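Local coordinates for uncharacterized protein AF_0924 (Archaeoglobus fulgidus, PDB 3DT5) that is of unknown function, this chain being the C-terminal domain of a probable membrane protein with a calcium ion bound in the crystal, at residues E24-Y27 with I28-K32. Sequence-based numbering, arbitrary orientation.
Sequences EKFY and IPLIK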
loop_
_atom_site.group_PDB
_atom_site.type_symbol
_atom_site.label_atom_id
_atom_site.label_comp_id
_atom_site.label_asym_id
_atom_site.label_seq_id
_atom_site.Cartn_x
_atom_site.Cartn_y
_atom_site.Cartn_z
ATOM N N GLU A 24 9.406 -5.475 -2.686
ATOM C CA GLU A 24 8.956 -6.681 -2.018
ATOM C C GLU A 24 8.581 -6.449 -0.565
ATOM O O GLU A 24 7.762 -7.175 -0.036
ATOM C CB GLU A 24 9.993 -7.791 -2.086
ATOM C CG GLU A 24 10.182 -8.360 -3.498
ATOM C CD GLU A 24 11.339 -9.368 -3.571
ATOM O OE1 GLU A 24 11.920 -9.733 -2.505
ATOM O OE2 GLU A 24 11.654 -9.824 -4.701
ATOM N N LYS A 25 9.198 -5.482 0.097
ATOM C CA LYS A 25 8.976 -5.361 1.550
ATOM C C LYS A 25 8.002 -4.210 1.838
ATOM O O LYS A 25 7.513 -4.088 2.953
ATOM C CB LYS A 25 10.295 -5.155 2.332
ATOM C CG LYS A 25 11.281 -6.377 2.257
ATOM C CD LYS A 25 12.571 -6.009 2.983
ATOM C CE LYS A 25 13.545 -7.143 2.965
ATOM N NZ LYS A 25 14.295 -7.193 4.269
ATOM N N PHE A 26 7.768 -3.351 0.859
ATOM C CA PHE A 26 6.926 -2.185 1.106
ATOM C C PHE A 26 5.786 -2.079 0.093
ATOM O O PHE A 26 4.637 -2.268 0.466
ATOM C CB PHE A 26 7.755 -0.867 1.146
ATOM C CG PHE A 26 6.890 0.335 1.490
ATOM C CD1 PHE A 26 6.650 0.688 2.826
ATOM C CD2 PHE A 26 6.259 1.034 0.484
ATOM C CE1 PHE A 26 5.810 1.763 3.177
ATOM C CE2 PHE A 26 5.390 2.130 0.800
ATOM C CZ PHE A 26 5.169 2.471 2.144
ATOM N N TYR A 27 6.108 -1.828 -1.179
ATOM C CA TYR A 27 5.053 -1.491 -2.149
ATOM C C TYR A 27 4.076 -2.651 -2.362
ATOM O O TYR A 27 2.878 -2.484 -2.243
ATOM C CB TYR A 27 5.656 -1.055 -3.482
ATOM C CG TYR A 27 6.285 0.309 -3.342
ATOM C CD1 TYR A 27 5.477 1.459 -3.271
ATOM C CD2 TYR A 27 7.653 0.441 -3.137
ATOM C CE1 TYR A 27 6.060 2.733 -3.050
ATOM C CE2 TYR A 27 8.244 1.700 -2.916
ATOM C CZ TYR A 27 7.430 2.835 -2.888
ATOM O OH TYR A 27 7.955 4.077 -2.671
ATOM N N ILE A 28 4.608 -3.817 -2.699
ATOM C CA ILE A 28 3.739 -4.963 -2.997
ATOM C C ILE A 28 2.881 -5.392 -1.786
ATOM O O ILE A 28 1.666 -5.531 -1.923
ATOM C CB ILE A 28 4.540 -6.130 -3.620
ATOM C CG1 ILE A 28 5.086 -5.679 -4.988
ATOM C CG2 ILE A 28 3.643 -7.451 -3.733
ATOM C CD1 ILE A 28 6.159 -6.564 -5.581
ATOM N N PRO A 29 3.495 -5.601 -0.589
ATOM C CA PRO A 29 2.595 -5.972 0.514
ATOM C C PRO A 29 1.548 -4.924 0.851
ATOM O O PRO A 29 0.429 -5.290 1.171
ATOM C CB PRO A 29 3.525 -6.223 1.718
ATOM C CG PRO A 29 4.879 -5.939 1.258
ATOM C CD PRO A 29 4.912 -5.633 -0.207
ATOM N N LEU A 30 1.889 -3.627 0.803
ATOM C CA LEU A 30 0.891 -2.621 1.214
ATOM C C LEU A 30 -0.224 -2.530 0.149
ATOM O O LEU A 30 -1.440 -2.420 0.491
ATOM C CB LEU A 30 1.565 -1.235 1.349
ATOM C CG LEU A 30 0.659 -0.150 1.979
ATOM C CD1 LEU A 30 0.153 -0.606 3.388
ATOM C CD2 LEU A 30 1.486 1.147 2.107
ATOM N N ILE A 31 0.181 -2.561 -1.131
ATOM C CA ILE A 31 -0.818 -2.613 -2.225
ATOM C C ILE A 31 -1.776 -3.829 -2.048
ATOM O O ILE A 31 -3.023 -3.672 -2.135
ATOM C CB ILE A 31 -0.153 -2.562 -3.657
ATOM C CG1 ILE A 31 0.492 -1.181 -3.886
ATOM C CG2 ILE A 31 -1.202 -2.836 -4.772
ATOM C CD1 ILE A 31 1.473 -1.131 -5.096
ATOM N N LYS A 32 -1.221 -5.026 -1.872
ATOM C CA LYS A 32 -2.040 -6.224 -1.615
ATOM C C LYS A 32 -2.978 -6.095 -0.413
ATOM O O LYS A 32 -4.113 -6.509 -0.477
ATOM C CB LYS A 32 -1.160 -7.452 -1.469
ATOM C CG LYS A 32 -0.630 -7.864 -2.849
ATOM C CD LYS A 32 -0.303 -9.321 -2.960
ATOM C CE LYS A 32 1.121 -9.583 -2.542
ATOM N NZ LYS A 32 1.853 -10.650 -3.348
#
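Pro29 sets its ring against the preceding turn of helix 16-35, making a proline kink with a wider, pi-type turn just before it. Its CD lies 3.2 Å from Glu24 O and 3.4 Å from Phe26 O, while CG rests 3.6 Å from Lys25 C. Because the ring closes on the backbone nitrogen, Pro29 has no N-H to give to the turn before, and its methylenes face carbonyl oxygens instead. Lys25 O, the carbonyl that an N-H at position 29 would have bonded in a regular helix, takes a hydrogen bond from Arg54 NH1. With alanine in place of Pro29 the ring that packs on this backbone is gone, and losing its CG and CD contacts would probably leave a gap against the preceding turn and beside Ile50.

Regular bonding resumes at once: Leu30 N donates to Phe26 O over 3.1 Å, and Ile31 N to Tyr27 O over 2.9 Å, nearly straight at 165°. Phe26 and Leu30, one turn apart, point the same way, and Leu30 CD2 approaches CZ of the ring obliquely; both apolar side chains are buried against Ile50 of helix 43-52. A tyrosine suits position 27 because its ring packs on Leu101 and, with Ile31, on Phe105 of helix 88-116, while its hydroxyl is satisfied by hydrogen bonds with Glu104 OE2 and Gly59 N. With CG of Tyr27 anti to its carbonyl carbon (chi1 -72°) and that of Phe26 anti to its nitrogen (chi1 -176°), the neighbouring rings meet edge to face, Phe26 CD2 sitting 3.7 Å above the centre of the Tyr27 ring.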